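LysR family transcriptional regulator (Vibrio vulnificus, PDB 5FHK) probably acts as a sequence-specific DNA-binding transcription factor, a virulence gene regulator (AphB) of the LysR family represented here by its regulatory domain alone. Local coordinates at residues A[79-84]-A[148-153]; A[91-96]-A[167-172]; A[54-59]-A[180-185]. All blocks are in the same frame, centred on the assembly; numbering follows the deposited sequence.

Contact 1 of 3, residues A[79-84]-A[148-153]; sequences ILVASP and GITLMP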
# COMPACT_ATOMS: atom_id res chain seq x y z
N ILE A 79 -3.25 -6.08 -17.41
CA ILE A 79 -3.68 -5.48 -18.67
C ILE A 79 -3.12 -4.07 -18.74
O ILE A 79 -2.83 -3.44 -17.72
CB ILE A 79 -5.21 -5.42 -18.80
CG1 ILE A 79 -5.79 -4.54 -17.70
CG2 ILE A 79 -5.84 -6.84 -18.67
CD1 ILE A 79 -7.28 -4.48 -17.73
N LEU A 80 -3.00 -3.57 -19.96
CA LEU A 80 -2.47 -2.23 -20.20
C LEU A 80 -3.60 -1.23 -20.17
O LEU A 80 -4.66 -1.48 -20.76
CB LEU A 80 -1.75 -2.20 -21.55
CG LEU A 80 -0.53 -3.12 -21.68
CD1 LEU A 80 -0.08 -3.24 -23.16
CD2 LEU A 80 0.62 -2.63 -20.81
N VAL A 81 -3.41 -0.11 -19.45
CA VAL A 81 -4.39 0.97 -19.38
C VAL A 81 -3.71 2.33 -19.38
O VAL A 81 -2.50 2.46 -19.17
CB VAL A 81 -5.33 0.86 -18.15
CG1 VAL A 81 -6.19 -0.38 -18.23
CG2 VAL A 81 -4.53 0.86 -16.82
N ALA A 82 -4.52 3.37 -19.63
CA ALA A 82 -4.14 4.78 -19.54
C ALA A 82 -5.42 5.60 -19.38
O ALA A 82 -6.52 5.15 -19.71
CB ALA A 82 -3.36 5.23 -20.79
N SER A 83 -5.28 6.83 -18.87
CA SER A 83 -6.48 7.66 -18.71
C SER A 83 -6.98 8.16 -20.07
O SER A 83 -6.24 8.15 -21.06
CB SER A 83 -6.19 8.84 -17.78
OG SER A 83 -5.55 9.89 -18.48
N PRO A 84 -8.25 8.55 -20.17
CA PRO A 84 -8.73 9.17 -21.42
C PRO A 84 -7.96 10.42 -21.79
O PRO A 84 -7.76 10.69 -22.98
CB PRO A 84 -10.20 9.48 -21.11
CG PRO A 84 -10.58 8.41 -20.11
CD PRO A 84 -9.36 8.18 -19.27
N GLY A 148 0.77 8.52 -18.48
CA GLY A 148 1.23 7.52 -19.43
C GLY A 148 0.54 6.18 -19.24
O GLY A 148 -0.49 6.07 -18.57
N ILE A 149 1.15 5.16 -19.87
CA ILE A 149 0.65 3.79 -19.94
C ILE A 149 1.28 2.96 -18.84
O ILE A 149 2.50 3.05 -18.60
CB ILE A 149 0.98 3.17 -21.32
CG1 ILE A 149 0.23 3.89 -22.46
CG2 ILE A 149 0.74 1.65 -21.32
CD1 ILE A 149 0.89 3.69 -23.75
N THR A 150 0.48 2.14 -18.17
CA THR A 150 0.98 1.20 -17.18
C THR A 150 0.40 -0.19 -17.42
O THR A 150 -0.56 -0.38 -18.16
CB THR A 150 0.63 1.62 -15.75
OG1 THR A 150 1.13 0.62 -14.85
CG2 THR A 150 -0.89 1.72 -15.59
N LEU A 151 1.00 -1.17 -16.76
CA LEU A 151 0.49 -2.52 -16.73
C LEU A 151 0.06 -2.82 -15.31
O LEU A 151 0.82 -2.61 -14.36
CB LEU A 151 1.53 -3.53 -17.20
CG LEU A 151 1.01 -4.96 -17.11
CD1 LEU A 151 0.11 -5.20 -18.28
CD2 LEU A 151 2.17 -5.97 -17.16
N MET A 152 -1.16 -3.31 -15.15
CA MET A 152 -1.77 -3.29 -13.84
C MET A 152 -2.64 -4.53 -13.68
O MET A 152 -3.33 -4.92 -14.65
CB MET A 152 -2.59 -2.01 -13.68
CG MET A 152 -3.17 -1.75 -12.32
SD MET A 152 -1.98 -1.09 -11.16
CE MET A 152 -1.27 0.26 -12.09
N PRO A 153 -2.64 -5.16 -12.51
CA PRO A 153 -3.55 -6.30 -12.29
C PRO A 153 -5.00 -5.85 -12.40
O PRO A 153 -5.42 -4.92 -11.71
CB PRO A 153 -3.21 -6.76 -10.86
CG PRO A 153 -1.90 -6.11 -10.51
CD PRO A 153 -1.90 -4.81 -11.29
O HOH W 1 -2.64 8.06 -18.30
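Four backbone hydrogen bonds tie I79 to M152 and V81 to T150, making strands 79-82 and 149-153 antiparallel neighbours in the regulatory domain's mixed sheet. I79 N reaches M152 O at 3.0 Å, and M152 N returns to I79 O. The second pair repeats the exchange, with V81 N 3.1 Å from T150 O and T150 N bonded to V81 O. Between them, L80 and L151 form a non-hydrogen-bonded pair, where L80 CA offers a CH...O contact to T150 O at 3.4 Å. The short strand axes approach to 4.8 Å with 132° between their N-to-C directions, well short of exact antiparallel alignment.

Apolar contacts divide between the two faces. On one, L80 CD2 meets L151 CD1 at 3.6 Å, the two side chains crossing obliquely; with L151 CG opposite its own backbone N (chi1 178°), L151 CD1 also lies against the carbonyl of I79. W113 touches both leucines. On the other face V81 and T150 lie side by side, methyl to methyl, V81 CG2 to T150 CG2 at 3.9 Å, while T150 OG1 bonds to L105 O.

Where the strands part, a water bridges them, accepting from S83 N at 3.0 Å and donating to G148 O at 2.9 Å. S83 sits at the N-cap of helix 84-87, its OG bonded to Y86 N. The amides of I79, V81, T150 and M152 are thus satisfied across the strand pair, and where this ladder ends the water takes up the S83 N-H and G148 O.

Contact 2 of 3, residues A[91-96]-A[167-172]; sequences PMPTHA and VRILPD
The loop that follows helix 84-87 packs on I169 and L170, in the chain that follows from strand 167-168, and residues 91-96 lie as an irregular lid over these two residues at the periphery of the LysR regulatory domain. The contact is apolar, made by side chains and by one leucine methyl against the loop backbone.

L170 carries most of it. L170 CD2 comes up against the backbone of the loop, 3.5 Å from T94 C and 3.6 Å from H95 C, while L170 CD1 lies 3.9 Å from A96 CA. A chi1 of -77° brings L170 CG near P93 O, and chi2 of 165° turns CD1 to A96 and CD2 to the T94-H95 backbone. L170 itself has positive phi and psi (60° and 58°), a left-handed backbone conformation that marks a turn in the chain just after I169.

I169 takes the other end of the loop with two separate branches. I169 CD1 lies 4.1 Å from P93 CG, and I169 CG2 lies 4.1 Å from M92 SD, where the methionine crosses the isoleucine at about a right angle. Bends at chi2 and chi3 curl the M92 chain, which also touches Y86 and V87.

Polar contacts are local to the loop, apart from E121, and probably help to hold its bend: D98 OD2 accepts from the backbone N of both T94 and H95, and H95 bonds to E97 N through ND1 and to E121 OE1 through NE2. Between the two segments themselves there are apolar approaches and no polar bond, which makes this a contact of van der Waals character.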
# COMPACT_ATOMS: atom_id res chain seq x y z
N PRO A 91 -1.49 9.67 -30.33
CA PRO A 91 -2.01 8.54 -31.10
C PRO A 91 -1.70 7.25 -30.36
O PRO A 91 -0.57 7.01 -29.93
CB PRO A 91 -1.27 8.64 -32.44
CG PRO A 91 -0.01 9.39 -32.12
CD PRO A 91 -0.35 10.33 -30.99
N MET A 92 -2.72 6.43 -30.18
CA MET A 92 -2.48 5.29 -29.32
C MET A 92 -1.72 4.20 -30.07
O MET A 92 -1.80 4.11 -31.29
CB MET A 92 -3.80 4.75 -28.77
CG MET A 92 -4.33 5.53 -27.55
SD MET A 92 -3.19 5.56 -26.13
CE MET A 92 -2.47 7.19 -26.26
N PRO A 93 -0.95 3.38 -29.36
CA PRO A 93 -0.23 2.29 -30.02
C PRO A 93 -1.18 1.20 -30.48
O PRO A 93 -2.21 0.95 -29.87
CB PRO A 93 0.72 1.78 -28.93
CG PRO A 93 0.01 2.08 -27.67
CD PRO A 93 -0.70 3.38 -27.90
N THR A 94 -0.82 0.55 -31.59
CA THR A 94 -1.62 -0.54 -32.12
C THR A 94 -0.88 -1.87 -32.20
O THR A 94 -1.52 -2.89 -32.45
CB THR A 94 -2.19 -0.16 -33.51
OG1 THR A 94 -1.15 -0.25 -34.49
CG2 THR A 94 -2.75 1.25 -33.50
N HIS A 95 0.43 -1.89 -31.96
CA HIS A 95 1.15 -3.13 -31.70
C HIS A 95 2.01 -2.93 -30.45
O HIS A 95 2.44 -1.81 -30.15
CB HIS A 95 2.02 -3.54 -32.90
CG HIS A 95 2.73 -4.84 -32.71
ND1 HIS A 95 3.96 -4.94 -32.09
CD2 HIS A 95 2.38 -6.10 -33.04
CE1 HIS A 95 4.34 -6.20 -32.06
NE2 HIS A 95 3.40 -6.93 -32.64
N ALA A 96 2.24 -4.01 -29.71
CA ALA A 96 2.97 -3.91 -28.45
C ALA A 96 4.39 -3.39 -28.61
O ALA A 96 5.02 -3.02 -27.61
CB ALA A 96 3.00 -5.27 -27.74
N VAL A 167 -8.79 3.59 -19.48
CA VAL A 167 -9.12 2.91 -20.72
C VAL A 167 -8.12 1.78 -20.95
O VAL A 167 -6.92 1.94 -20.71
CB VAL A 167 -9.08 3.90 -21.91
CG1 VAL A 167 -9.12 3.18 -23.23
CG2 VAL A 167 -10.22 4.92 -21.81
N ARG A 168 -8.60 0.65 -21.47
CA ARG A 168 -7.71 -0.42 -21.90
C ARG A 168 -7.02 -0.04 -23.19
O ARG A 168 -7.66 0.40 -24.15
CB ARG A 168 -8.50 -1.71 -22.09
CG ARG A 168 -7.72 -2.87 -22.71
CD ARG A 168 -7.49 -3.93 -21.68
NE ARG A 168 -6.64 -5.03 -22.13
CZ ARG A 168 -7.04 -6.30 -22.25
NH1 ARG A 168 -8.29 -6.63 -21.97
NH2 ARG A 168 -6.19 -7.23 -22.65
N ILE A 169 -5.70 -0.18 -23.24
CA ILE A 169 -5.02 0.06 -24.50
C ILE A 169 -4.37 -1.24 -24.93
O ILE A 169 -3.99 -2.07 -24.10
CB ILE A 169 -4.01 1.22 -24.38
CG1 ILE A 169 -2.88 0.86 -23.45
CG2 ILE A 169 -4.69 2.46 -23.84
CD1 ILE A 169 -1.55 1.15 -24.05
N LEU A 170 -4.32 -1.46 -26.25
CA LEU A 170 -3.79 -2.68 -26.87
C LEU A 170 -4.62 -3.86 -26.40
O LEU A 170 -4.10 -4.80 -25.79
CB LEU A 170 -2.31 -2.87 -26.54
CG LEU A 170 -1.28 -2.03 -27.28
CD1 LEU A 170 0.08 -2.09 -26.57
CD2 LEU A 170 -1.14 -2.50 -28.74
N PRO A 171 -5.94 -3.85 -26.63
CA PRO A 171 -6.80 -4.84 -25.96
C PRO A 171 -6.58 -6.26 -26.45
O PRO A 171 -7.01 -7.21 -25.77
CB PRO A 171 -8.22 -4.34 -26.28
CG PRO A 171 -8.08 -3.20 -27.23
CD PRO A 171 -6.66 -3.11 -27.68
N ASP A 172 -5.91 -6.44 -27.59
CA ASP A 172 -5.52 -7.77 -28.04
C ASP A 172 -4.29 -8.30 -27.30
O ASP A 172 -3.90 -9.45 -27.54
CB ASP A 172 -5.26 -7.76 -29.55
CG ASP A 172 -5.25 -9.15 -30.17
OD1 ASP A 172 -6.34 -9.72 -30.45
OD2 ASP A 172 -4.13 -9.68 -30.40

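Contact 3 of 3, residues A[54-59]-A[180-185]; sequences WDVIFR and IYMLYN
F58 and M182 stand side by side on one face of an antiparallel strand pair, pointing the same way, with M182 CG 3.8 Å from F58 CE2. The sulfur approaches the ring obliquely: M182 SD is 4.8 Å from the F58 ring centroid and 53° off the normal, a Met-aromatic contact. M182 CG is trans to its own N (chi1 171°), and this places it also against V56 CG1, at 3.6 Å. The same V56 methyl packs on L183 O.

On the opposite face, R59 lies across L183, with R59 CD 3.8 Å from L183 CD1. The aliphatic part of R59 thus packs on leucine, while its NH2 makes a salt bridge to D47.

Reciprocal backbone bonds set the register that brings these side chains together. I57 and L183 exchange two, the one from L183 N to I57 O short at 2.6 Å; R59 and Y181 exchange two more, including Y181 N to R59 O at 2.8 Å.

In the sheet, strand 56-59 has strand 9-14 on its other side, with V56 and F58 both bonded to S12, and strand 180-185 has strand 68-82 as its further neighbour. Helix 192-204 packs over the F58-M182 face through F197 and V201, whereas L49 and A46 touch I57 and R59 on the other.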
# COMPACT_ATOMS: atom_id res chain seq x y z
N TRP A 54 4.92 -19.78 9.45
CA TRP A 54 3.65 -19.16 9.07
C TRP A 54 2.52 -20.15 9.27
O TRP A 54 2.66 -21.36 9.04
CB TRP A 54 3.70 -18.66 7.61
CG TRP A 54 4.76 -17.62 7.39
CD1 TRP A 54 6.04 -17.84 6.94
CD2 TRP A 54 4.66 -16.21 7.63
NE1 TRP A 54 6.73 -16.65 6.88
CE2 TRP A 54 5.90 -15.64 7.31
CE3 TRP A 54 3.62 -15.38 8.09
CZ2 TRP A 54 6.15 -14.27 7.42
CZ3 TRP A 54 3.87 -14.03 8.20
CH2 TRP A 54 5.13 -13.49 7.87
N ASP A 55 1.38 -19.64 9.74
CA ASP A 55 0.20 -20.48 9.83
C ASP A 55 -0.42 -20.70 8.45
O ASP A 55 -0.72 -21.83 8.07
CB ASP A 55 -0.79 -19.86 10.82
CG ASP A 55 -0.28 -19.92 12.27
OD1 ASP A 55 0.10 -21.02 12.69
OD2 ASP A 55 -0.24 -18.88 12.98
N VAL A 56 -0.60 -19.63 7.69
CA VAL A 56 -1.17 -19.72 6.35
C VAL A 56 -0.46 -18.72 5.46
O VAL A 56 -0.10 -17.61 5.89
CB VAL A 56 -2.69 -19.44 6.29
CG1 VAL A 56 -3.24 -19.82 4.92
CG2 VAL A 56 -3.42 -20.18 7.36
N ILE A 57 -0.27 -19.09 4.20
CA ILE A 57 0.44 -18.26 3.24
C ILE A 57 -0.44 -18.18 2.00
O ILE A 57 -0.86 -19.21 1.46
CB ILE A 57 1.85 -18.81 2.93
CG1 ILE A 57 2.80 -18.49 4.09
CG2 ILE A 57 2.43 -18.17 1.65
CD1 ILE A 57 4.24 -19.09 3.97
N PHE A 58 -0.80 -16.95 1.62
CA PHE A 58 -1.42 -16.65 0.34
C PHE A 58 -0.37 -16.06 -0.58
O PHE A 58 0.33 -15.11 -0.21
CB PHE A 58 -2.58 -15.67 0.49
CG PHE A 58 -3.63 -16.14 1.45
CD1 PHE A 58 -3.45 -16.01 2.81
CD2 PHE A 58 -4.78 -16.76 0.99
CE1 PHE A 58 -4.42 -16.47 3.71
CE2 PHE A 58 -5.74 -17.22 1.89
CZ PHE A 58 -5.55 -17.06 3.24
N ARG A 59 -0.25 -16.62 -1.77
CA ARG A 59 0.83 -16.21 -2.65
C ARG A 59 0.31 -16.19 -4.08
O ARG A 59 -0.67 -16.85 -4.41
CB ARG A 59 2.03 -17.15 -2.54
CG ARG A 59 1.81 -18.50 -3.20
CD ARG A 59 3.10 -19.30 -3.24
NE ARG A 59 4.24 -18.48 -3.65
CZ ARG A 59 4.78 -18.48 -4.86
NH1 ARG A 59 4.30 -19.27 -5.81
NH2 ARG A 59 5.82 -17.70 -5.14
N ILE A 180 -3.60 -17.20 -7.49
CA ILE A 180 -3.37 -16.97 -6.08
C ILE A 180 -3.70 -18.26 -5.35
O ILE A 180 -4.75 -18.86 -5.56
CB ILE A 180 -4.20 -15.79 -5.56
CG1 ILE A 180 -3.73 -14.47 -6.22
CG2 ILE A 180 -4.02 -15.66 -4.07
CD1 ILE A 180 -4.39 -14.20 -7.55
N TYR A 181 -2.78 -18.70 -4.51
CA TYR A 181 -2.97 -19.94 -3.80
C TYR A 181 -3.06 -19.66 -2.32
O TYR A 181 -2.61 -18.62 -1.83
CB TYR A 181 -1.82 -20.92 -4.06
CG TYR A 181 -1.79 -21.45 -5.47
CD1 TYR A 181 -1.22 -20.70 -6.49
CD2 TYR A 181 -2.32 -22.70 -5.78
CE1 TYR A 181 -1.19 -21.17 -7.76
CE2 TYR A 181 -2.29 -23.18 -7.08
CZ TYR A 181 -1.72 -22.41 -8.06
OH TYR A 181 -1.67 -22.86 -9.36
N MET A 182 -3.67 -20.60 -1.61
CA MET A 182 -3.62 -20.64 -0.16
C MET A 182 -2.80 -21.87 0.21
O MET A 182 -3.13 -22.99 -0.20
CB MET A 182 -5.02 -20.70 0.46
CG MET A 182 -5.02 -20.96 1.96
SD MET A 182 -6.68 -20.97 2.67
CE MET A 182 -7.44 -22.26 1.69
N LEU A 183 -1.72 -21.65 0.96
CA LEU A 183 -0.80 -22.70 1.37
C LEU A 183 -0.87 -22.91 2.88
O LEU A 183 -1.04 -21.94 3.63
CB LEU A 183 0.65 -22.36 1.00
CG LEU A 183 1.03 -21.76 -0.35
CD1 LEU A 183 2.57 -21.80 -0.47
CD2 LEU A 183 0.41 -22.56 -1.46
N TYR A 184 -0.75 -24.17 3.32
CA TYR A 184 -0.64 -24.48 4.74
C TYR A 184 -0.05 -25.87 4.94
O TYR A 184 -0.20 -26.76 4.09
CB TYR A 184 -1.99 -24.38 5.46
CG TYR A 184 -3.10 -25.22 4.87
CD1 TYR A 184 -3.77 -24.80 3.73
CD2 TYR A 184 -3.50 -26.40 5.46
CE1 TYR A 184 -4.80 -25.54 3.18
CE2 TYR A 184 -4.55 -27.16 4.91
CZ TYR A 184 -5.18 -26.71 3.76
OH TYR A 184 -6.22 -27.40 3.18
N ASN A 185 0.62 -26.04 6.08
CA ASN A 185 1.29 -27.28 6.42
C ASN A 185 0.29 -28.42 6.58
O ASN A 185 -0.83 -28.21 7.04
CB ASN A 185 2.09 -27.10 7.71
CG ASN A 185 3.01 -28.27 8.00
OD1 ASN A 185 2.56 -29.37 8.37
ND2 ASN A 185 4.32 -28.06 7.84

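Overall arrangement
The domain is consistent with the two-subdomain, periplasmic-binding-protein-like architecture of LysR effector domains: contacts 1 and 2 lie on one side of the chain's centre, contact 3 on the other. Contacts 1 and 3 are buried backbone ladders of the interior, contact 2 partly buried apolar packing at the periphery. Contacts 1 and 2 touch, their centres about 10 Å apart: strand 68-82 pairs with both 149-153 and 167-168, L80 O and A82 O probably accepting from I169 N and V167 N. Contact 3 is about 30 Å from contact 1 between centres, yet its strand 178-185 also pairs with 68-82, which thus reaches both sides.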